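Local structure of putative cell adhesion protein (Bacteroides fragilis, 4H40) at residues Gln185-Ala190 and Thr244-Asn249; Met284-Leu289 and Leu312-Arg317. The protein is a putative cell adhesion protein of the fimbrillin-like family that probably serves as a building block of Bacteroides pili. One frame throughout, in Å; residues are numbered along the deposited sequence.

How the contacts relate
Contact 1 and contact 2 sit about 17 Å apart (centre to centre), on the same beta-sandwich region of the fimbrillin-like chain. Contact 1 is a surface contact: a hairpin turn leans over the end of strand 177-190, and two waters mediate its polar links. Contact 2 is buried and apolar, joining strand 278-287 of one sheet to strand 310-321 of the facing sheet through a selenomethionine laid on an indole. Strand 296-305 connects them, pairing with 177-190 on one side and 310-321 on the other. The two also touch directly, Phe186 packing on Met284 in the interior and Arg189 on Gln315 nearer the surface.

Contact 1 (Gln185-Ala190 and Thr244-Asn249); sequences QFTVRA and TRNADN
Ala190 and Asn249 are the nearest CA pair, 6.4 Å apart, where a beta-hairpin turn overhangs the end of strand 177-190 in a beta-sandwich domain, consistent with the transthyretin clan of the fimbrillin-like family. Segment 244-249 leaves the short strand 244-245 and reverses through a type I turn from Asn246 to Asn249, closed by the bond from Asn249 N to Asn246 O at 3.0 Å. Asn249 then takes a left-handed backbone conformation (phi 78°), and the chain runs on into strand 251-257, which pairs antiparallel with 177-190. The hairpin is thus tied to segment 185-190 through that intervening strand, as in the backbone bonding of Phe186 with Ala253.

Direct contact between the two segments is thin. Ala190 points its methyl at the turn, and CB lies 4.5 Å from Asn249 ND2. Farther back along the strand, the methyl CG2 of Thr187 comes alongside the amide of Asn246, whose ND2 is held by Ser250. Arg245, whose CB points away from the strand, gives a weak bond from NH1 to Asn249 O, while NH2 binds the carbonyl of Leu197.

Water supplies the polar connection. One molecule accepts from Ala190 N at 2.7 Å and donates to Asp248 O, joining backbone to backbone. The other links side chains. Arg189 stretches out straight beyond its first torsion (chi2 179°, chi3 -180°), carrying NE to within reach of a water held by the turn, though NE itself stays 4.8 Å from Asp248 OD2. The opposite charges probably attract, although the bridging is left to the water. Asp248 OD1 is bonded to Ser250 OG, which steadies the carboxylate; the water lies in the guanidinium plane, accepting from Arg189 NE at 3.2 Å and donating to Asp248 OD2 at 2.9 Å.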
ATOM      1  N   GLN B 185      10.275   7.108  -7.030  1.00 35.52           N
ATOM      2  CA  GLN B 185       9.692   8.215  -7.738  1.00 34.47           C
ATOM      3  C   GLN B 185       8.344   8.560  -7.143  1.00 41.36           C
ATOM      4  O   GLN B 185       7.565   7.674  -6.844  1.00 42.50           O
ATOM      5  CB  GLN B 185       9.569   7.891  -9.211  1.00 35.36           C
ATOM      6  CG  GLN B 185       9.141   9.085  -9.996  1.00 43.73           C
ATOM      7  CD  GLN B 185       8.912   8.727 -11.405  1.00 55.62           C
ATOM      8  OE1 GLN B 185       9.811   8.822 -12.230  1.00 57.04           O
ATOM      9  NE2 GLN B 185       7.698   8.332 -11.711  1.00 37.23           N
ATOM     10  N   PHE B 186       8.081   9.857  -6.972  1.00 37.80           N
ATOM     11  CA  PHE B 186       6.845  10.417  -6.454  1.00 36.21           C
ATOM     12  C   PHE B 186       6.305  11.427  -7.477  1.00 40.28           C
ATOM     13  O   PHE B 186       7.009  12.359  -7.877  1.00 38.15           O
ATOM     14  CB  PHE B 186       7.069  11.066  -5.070  1.00 38.14           C
ATOM     15  CG  PHE B 186       7.806  10.152  -4.100  1.00 40.50           C
ATOM     16  CD1 PHE B 186       7.115   9.220  -3.331  1.00 44.24           C
ATOM     17  CD2 PHE B 186       9.182  10.189  -3.997  1.00 41.96           C
ATOM     18  CE1 PHE B 186       7.793   8.337  -2.501  1.00 44.77           C
ATOM     19  CE2 PHE B 186       9.861   9.296  -3.164  1.00 44.52           C
ATOM     20  CZ  PHE B 186       9.167   8.369  -2.439  1.00 43.21           C
ATOM     21  N   THR B 187       5.083  11.155  -7.974  1.00 37.65           N
ATOM     22  CA  THR B 187       4.318  12.044  -8.819  1.00 37.59           C
ATOM     23  C   THR B 187       3.263  12.625  -7.893  1.00 41.85           C
ATOM     24  O   THR B 187       2.505  11.851  -7.284  1.00 40.97           O
ATOM     25  CB  THR B 187       3.748  11.325 -10.050  1.00 45.23           C
ATOM     26  OG1 THR B 187       4.812  10.755 -10.815  1.00 50.13           O
ATOM     27  CG2 THR B 187       2.936  12.251 -10.926  1.00 39.60           C
ATOM     28  N   VAL B 188       3.296  13.964  -7.681  1.00 37.88           N
ATOM     29  CA  VAL B 188       2.315  14.667  -6.822  1.00 36.74           C
ATOM     30  C   VAL B 188       1.371  15.448  -7.720  1.00 39.55           C
ATOM     31  O   VAL B 188       1.802  16.389  -8.391  1.00 38.66           O
ATOM     32  CB  VAL B 188       2.946  15.585  -5.752  1.00 38.88           C
ATOM     33  CG1 VAL B 188       1.875  16.152  -4.844  1.00 39.52           C
ATOM     34  CG2 VAL B 188       4.030  14.863  -4.951  1.00 37.19           C
ATOM     35  N   ARG B 189       0.099  15.046  -7.758  1.00 35.70           N
ATOM     36  CA  ARG B 189      -0.909  15.692  -8.590  1.00 36.26           C
ATOM     37  C   ARG B 189      -1.644  16.799  -7.849  1.00 43.35           C
ATOM     38  O   ARG B 189      -1.822  16.723  -6.632  1.00 42.78           O
ATOM     39  CB  ARG B 189      -1.915  14.663  -9.070  1.00 36.93           C
ATOM     40  CG  ARG B 189      -1.413  13.703 -10.124  1.00 44.73           C
ATOM     41  CD  ARG B 189      -2.508  12.736 -10.480  1.00 60.62           C
ATOM     42  NE  ARG B 189      -2.074  11.776 -11.495  1.00 83.26           N
ATOM     43  CZ  ARG B 189      -2.586  10.556 -11.648  1.00106.20           C
ATOM     44  NH1 ARG B 189      -3.555  10.124 -10.842  1.00 94.33           N
ATOM     45  NH2 ARG B 189      -2.123   9.751 -12.595  1.00 97.45           N
ATOM     46  N   ALA B 190      -2.084  17.824  -8.588  1.00 42.79           N
ATOM     47  CA  ALA B 190      -2.864  18.935  -8.046  1.00 44.16           C
ATOM     48  C   ALA B 190      -4.341  18.589  -8.214  1.00 54.14           C
ATOM     49  O   ALA B 190      -4.863  18.581  -9.341  1.00 55.21           O
ATOM     50  CB  ALA B 190      -2.516  20.220  -8.766  1.00 45.23           C
ATOM     51  N   THR B 244      10.236  18.112 -11.423  1.00 45.28           N
ATOM     52  CA  THR B 244       9.906  18.593 -12.768  1.00 46.22           C
ATOM     53  C   THR B 244       8.397  18.777 -12.863  1.00 49.61           C
ATOM     54  O   THR B 244       7.657  18.091 -12.175  1.00 51.31           O
ATOM     55  CB  THR B 244      10.419  17.618 -13.874  1.00 55.23           C
ATOM     56  OG1 THR B 244       9.838  16.336 -13.671  1.00 67.27           O
ATOM     57  CG2 THR B 244      11.921  17.478 -13.900  1.00 47.53           C
ATOM     58  N   ARG B 245       7.933  19.641 -13.734  1.00 45.88           N
ATOM     59  CA  ARG B 245       6.517  19.843 -13.857  1.00 46.17           C
ATOM     60  C   ARG B 245       5.961  19.232 -15.100  1.00 53.21           C
ATOM     61  O   ARG B 245       6.506  19.437 -16.182  1.00 57.23           O
ATOM     62  CB  ARG B 245       6.154  21.336 -13.824  1.00 46.82           C
ATOM     63  CG  ARG B 245       4.733  21.469 -13.313  1.00 53.40           C
ATOM     64  CD  ARG B 245       4.321  22.863 -13.049  1.00 57.75           C
ATOM     65  NE  ARG B 245       4.912  23.403 -11.839  1.00 57.90           N
ATOM     66  CZ  ARG B 245       4.434  23.209 -10.623  1.00 66.02           C
ATOM     67  NH1 ARG B 245       3.397  22.405 -10.432  1.00 51.07           N
ATOM     68  NH2 ARG B 245       5.018  23.777  -9.580  1.00 60.35           N
ATOM     69  N   ASN B 246       4.828  18.540 -14.958  1.00 47.74           N
ATOM     70  CA  ASN B 246       4.064  17.965 -16.053  1.00 47.48           C
ATOM     71  C   ASN B 246       3.044  18.971 -16.477  1.00 53.40           C
ATOM     72  O   ASN B 246       2.781  19.901 -15.722  1.00 52.76           O
ATOM     73  CB  ASN B 246       3.417  16.661 -15.631  1.00 47.56           C
ATOM     74  CG  ASN B 246       4.387  15.547 -15.357  1.00 68.77           C
ATOM     75  OD1 ASN B 246       5.559  15.590 -15.771  1.00 57.20           O
ATOM     76  ND2 ASN B 246       3.906  14.510 -14.674  1.00 62.97           N
ATOM     77  N   ALA B 247       2.472  18.814 -17.688  1.00 53.52           N
ATOM     78  CA  ALA B 247       1.496  19.750 -18.270  1.00 54.77           C
ATOM     79  C   ALA B 247       0.211  19.891 -17.429  1.00 57.31           C
ATOM     80  O   ALA B 247      -0.430  20.956 -17.446  1.00 58.16           O
ATOM     81  CB  ALA B 247       1.145  19.297 -19.669  1.00 57.63           C
ATOM     82  N   ASP B 248      -0.148  18.817 -16.688  1.00 52.71           N
ATOM     83  CA  ASP B 248      -1.317  18.753 -15.793  1.00 52.53           C
ATOM     84  C   ASP B 248      -1.043  19.417 -14.397  1.00 52.34           C
ATOM     85  O   ASP B 248      -1.893  19.340 -13.505  1.00 52.27           O
ATOM     86  CB  ASP B 248      -1.790  17.292 -15.633  1.00 54.14           C
ATOM     87  CG  ASP B 248      -0.788  16.343 -15.009  1.00 70.63           C
ATOM     88  OD1 ASP B 248       0.327  16.789 -14.689  1.00 70.74           O
ATOM     89  OD2 ASP B 248      -1.142  15.144 -14.801  1.00 80.85           O
ATOM     90  N   ASN B 249       0.118  20.088 -14.247  1.00 45.77           N
ATOM     91  CA  ASN B 249       0.581  20.845 -13.085  1.00 44.35           C
ATOM     92  C   ASN B 249       1.100  19.915 -11.986  1.00 45.54           C
ATOM     93  O   ASN B 249       1.448  20.392 -10.904  1.00 43.71           O
ATOM     94  CB  ASN B 249      -0.495  21.808 -12.544  1.00 46.25           C
ATOM     95  CG  ASN B 249       0.034  23.065 -11.908  1.00 69.78           C
ATOM     96  OD1 ASN B 249       1.123  23.556 -12.221  1.00 70.51           O
ATOM     97  ND2 ASN B 249      -0.761  23.645 -11.029  1.00 60.79           N
TER
HETATM   98  O   HOH W   1       0.056  12.798 -13.601  1.00 61.57           O
HETATM   99  O   HOH W   2      -1.837  17.465 -11.293  1.00 35.70           O

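Contact 2 (Met284-Leu289 and Leu312-Arg317)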
HETATM    1  N   MSE B 284       4.143   9.800   4.635  1.00 51.57           N
HETATM    2  CA  MSE B 284       3.800   8.462   4.195  1.00 51.25           C
HETATM    3  C   MSE B 284       4.658   7.482   5.017  1.00 62.09           C
HETATM    4  O   MSE B 284       5.882   7.534   4.886  1.00 60.94           O
HETATM    5  CB  MSE B 284       4.045   8.264   2.695  1.00 50.92           C
HETATM    6  CG  MSE B 284       3.128   9.017   1.765  1.00 57.27           C
HETATM    7 SE   MSE B 284       3.862   9.025  -0.107  0.75 63.95          SE
HETATM    8  CE  MSE B 284       4.484   7.257  -0.190  1.00 61.13           C
ATOM      9  N   LEU B 285       4.054   6.622   5.888  1.00 62.91           N
ATOM     10  CA  LEU B 285       4.842   5.616   6.585  1.00 64.21           C
ATOM     11  C   LEU B 285       4.678   4.332   5.818  1.00 66.27           C
ATOM     12  O   LEU B 285       3.552   3.899   5.619  1.00 66.99           O
ATOM     13  CB  LEU B 285       4.460   5.479   8.049  1.00 67.82           C
ATOM     14  CG  LEU B 285       5.185   6.451   8.992  1.00 74.79           C
ATOM     15  CD1 LEU B 285       4.370   6.679  10.250  1.00 78.20           C
ATOM     16  CD2 LEU B 285       6.569   5.948   9.373  1.00 75.58           C
ATOM     17  N   LEU B 286       5.780   3.801   5.276  1.00 61.74           N
ATOM     18  CA  LEU B 286       5.802   2.619   4.420  1.00 60.81           C
ATOM     19  C   LEU B 286       6.522   1.461   5.086  1.00 67.90           C
ATOM     20  O   LEU B 286       7.733   1.480   5.334  1.00 66.94           O
ATOM     21  CB  LEU B 286       6.430   2.940   3.057  1.00 58.05           C
ATOM     22  CG  LEU B 286       5.952   4.243   2.375  1.00 60.01           C
ATOM     23  CD1 LEU B 286       6.831   4.604   1.152  1.00 56.93           C
ATOM     24  CD2 LEU B 286       4.470   4.193   2.057  1.00 61.39           C
ATOM     25  N   THR B 287       5.739   0.452   5.413  1.00 68.39           N
ATOM     26  CA  THR B 287       6.227  -0.747   6.069  1.00 71.05           C
ATOM     27  C   THR B 287       6.253  -1.876   5.008  1.00 74.08           C
ATOM     28  O   THR B 287       5.566  -1.767   3.985  1.00 72.64           O
ATOM     29  CB  THR B 287       5.335  -1.003   7.292  1.00 85.68           C
ATOM     30  OG1 THR B 287       5.879  -2.034   8.131  1.00 90.64           O
ATOM     31  CG2 THR B 287       3.899  -1.290   6.904  1.00 86.14           C
ATOM     32  N   GLY B 288       7.088  -2.893   5.241  1.00 71.90           N
ATOM     33  CA  GLY B 288       7.241  -4.063   4.378  1.00 72.13           C
ATOM     34  C   GLY B 288       7.802  -3.793   3.000  1.00 75.30           C
ATOM     35  O   GLY B 288       7.138  -4.087   1.999  1.00 75.82           O
ATOM     36  N   LEU B 289       9.024  -3.227   2.936  1.00 70.05           N
ATOM     37  CA  LEU B 289       9.651  -2.864   1.667  1.00 66.86           C
ATOM     38  C   LEU B 289      11.004  -3.585   1.422  1.00 66.23           C
ATOM     39  O   LEU B 289      11.830  -3.636   2.334  1.00 65.08           O
ATOM     40  CB  LEU B 289       9.848  -1.336   1.617  1.00 65.79           C
ATOM     41  CG  LEU B 289       8.735  -0.495   0.954  1.00 69.71           C
ATOM     42  CD1 LEU B 289       9.015   0.988   1.098  1.00 67.73           C
ATOM     43  CD2 LEU B 289       8.603  -0.810  -0.540  1.00 73.22           C
ATOM     44  N   LEU B 312      -3.388  14.493   1.491  1.00 49.00           N
ATOM     45  CA  LEU B 312      -2.621  13.781   0.519  1.00 45.72           C
ATOM     46  C   LEU B 312      -3.156  12.368   0.482  1.00 51.53           C
ATOM     47  O   LEU B 312      -3.268  11.726   1.524  1.00 53.14           O
ATOM     48  CB  LEU B 312      -1.120  13.807   0.821  1.00 44.18           C
ATOM     49  CG  LEU B 312      -0.267  13.263  -0.312  1.00 46.47           C
ATOM     50  CD1 LEU B 312       0.045  14.322  -1.315  1.00 45.96           C
ATOM     51  CD2 LEU B 312       0.976  12.626   0.181  1.00 46.28           C
ATOM     52  N   THR B 313      -3.564  11.920  -0.698  1.00 48.34           N
ATOM     53  CA  THR B 313      -4.010  10.557  -0.955  1.00 49.51           C
ATOM     54  C   THR B 313      -2.981   9.897  -1.841  1.00 53.79           C
ATOM     55  O   THR B 313      -2.564  10.506  -2.827  1.00 53.50           O
ATOM     56  CB  THR B 313      -5.403  10.480  -1.648  1.00 53.88           C
ATOM     57  OG1 THR B 313      -5.282  10.952  -2.983  1.00 54.59           O
ATOM     58  CG2 THR B 313      -6.492  11.220  -0.919  1.00 53.12           C
ATOM     59  N   TRP B 314      -2.616   8.660  -1.567  1.00 50.84           N
ATOM     60  CA  TRP B 314      -1.716   8.025  -2.494  1.00 50.35           C
ATOM     61  C   TRP B 314      -2.131   6.608  -2.799  1.00 54.94           C
ATOM     62  O   TRP B 314      -2.982   6.028  -2.148  1.00 55.14           O
ATOM     63  CB  TRP B 314      -0.237   8.106  -2.082  1.00 47.77           C
ATOM     64  CG  TRP B 314       0.169   7.199  -0.979  1.00 49.63           C
ATOM     65  CD1 TRP B 314       0.806   5.997  -1.093  1.00 52.51           C
ATOM     66  CD2 TRP B 314       0.071   7.475   0.417  1.00 50.74           C
ATOM     67  NE1 TRP B 314       1.099   5.495   0.152  1.00 53.11           N
ATOM     68  CE2 TRP B 314       0.640   6.373   1.103  1.00 56.03           C
ATOM     69  CE3 TRP B 314      -0.485   8.533   1.165  1.00 52.55           C
ATOM     70  CZ2 TRP B 314       0.678   6.301   2.514  1.00 56.70           C
ATOM     71  CZ3 TRP B 314      -0.429   8.472   2.552  1.00 55.55           C
ATOM     72  CH2 TRP B 314       0.128   7.361   3.215  1.00 56.96           C
ATOM     73  N   GLN B 315      -1.573   6.120  -3.885  1.00 51.31           N
ATOM     74  CA  GLN B 315      -1.724   4.803  -4.430  1.00 51.09           C
ATOM     75  C   GLN B 315      -0.380   4.344  -4.984  1.00 50.60           C
ATOM     76  O   GLN B 315       0.482   5.152  -5.391  1.00 47.25           O
ATOM     77  CB  GLN B 315      -2.822   4.770  -5.488  1.00 54.03           C
ATOM     78  CG  GLN B 315      -2.689   5.827  -6.589  1.00 80.13           C
ATOM     79  CD  GLN B 315      -4.003   6.140  -7.280  1.00109.53           C
ATOM     80  OE1 GLN B 315      -5.097   5.700  -6.869  1.00104.14           O
ATOM     81  NE2 GLN B 315      -3.921   6.946  -8.336  1.00105.95           N
ATOM     82  N   ASN B 316      -0.195   3.043  -4.947  1.00 46.28           N
ATOM     83  CA  ASN B 316       0.983   2.387  -5.447  1.00 45.07           C
ATOM     84  C   ASN B 316       0.690   0.900  -5.523  1.00 51.68           C
ATOM     85  O   ASN B 316      -0.105   0.383  -4.730  1.00 53.15           O
ATOM     86  CB  ASN B 316       2.204   2.702  -4.565  1.00 50.74           C
ATOM     87  CG  ASN B 316       2.323   1.868  -3.319  1.00 64.29           C
ATOM     88  OD1 ASN B 316       1.452   1.874  -2.452  1.00 55.48           O
ATOM     89  ND2 ASN B 316       3.382   1.070  -3.253  1.00 53.00           N
ATOM     90  N   ARG B 317       1.305   0.222  -6.503  1.00 49.56           N
ATOM     91  CA  ARG B 317       1.154  -1.217  -6.685  1.00 51.03           C
ATOM     92  C   ARG B 317       2.163  -1.912  -5.785  1.00 54.56           C
ATOM     93  O   ARG B 317       3.287  -1.439  -5.662  1.00 51.07           O
ATOM     94  CB  ARG B 317       1.338  -1.610  -8.168  1.00 49.69           C
ATOM     95  CG  ARG B 317       0.948  -3.052  -8.502  1.00 53.12           C
ATOM     96  CD  ARG B 317       0.178  -3.136  -9.796  1.00 59.63           C
ATOM     97  NE  ARG B 317      -1.254  -2.957  -9.563  1.00 77.43           N
ATOM     98  CZ  ARG B 317      -2.112  -3.958  -9.382  1.00 97.61           C
ATOM     99  NH1 ARG B 317      -1.696  -5.216  -9.444  1.00 89.03           N
ATOM    100  NH2 ARG B 317      -3.392  -3.708  -9.153  1.00 90.39           N
TER
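Met284, present as selenomethionine, lies across one face of the Trp314 indole in a Met-aromatic contact between the two facing sheets of the beta-sandwich. The short strand segments run in roughly the same direction, 27° apart, with axes 10.3 Å from each other at closest approach. Each belongs to a different sheet: 284-287 pairs with strand 266-275, and 312-317 with strand 296-305.

Strand 310-321 is also a subunit boundary. Leu312, Thr313, Trp314, Asn316 and Arg317 pair antiparallel with a strand of the second subunit, so the sheet carrying Trp314 continues into that chain, and Ser318 of the second subunit packs on the tryptophan.

The aromatic interactions dominate. Met284 CG stands almost exactly on the normal of the six-membered ring, 3.4 Å from its centroid, as a CH-pi contact. Its selenium continues over the five-membered ring, with SE 4.2 Å from that centroid. The side chain therefore spans both rings of the indole, and a bend at its last torsion (chi3 41°) turns the methyl back along the face, where CE is 3.8 Å from Trp314 NE1. With CG between backbone N and carbonyl carbon (chi1 75°), the indole of Trp314 turns a face to Met284, and the thioether chain runs across it against the direction of the tryptophan side chain.

Apolar packing fills in beside the Met-aromatic contact. Leu312, two residues before the tryptophan and pointing into the same interface, touches Met284 CG loosely with CD2. Tyr299 of strand 296-305 packs on both Met284 and Leu286. On the pyrrole side of the indole, Leu286 CD2 approaches obliquely, 4.1 Å from Trp314 NE1.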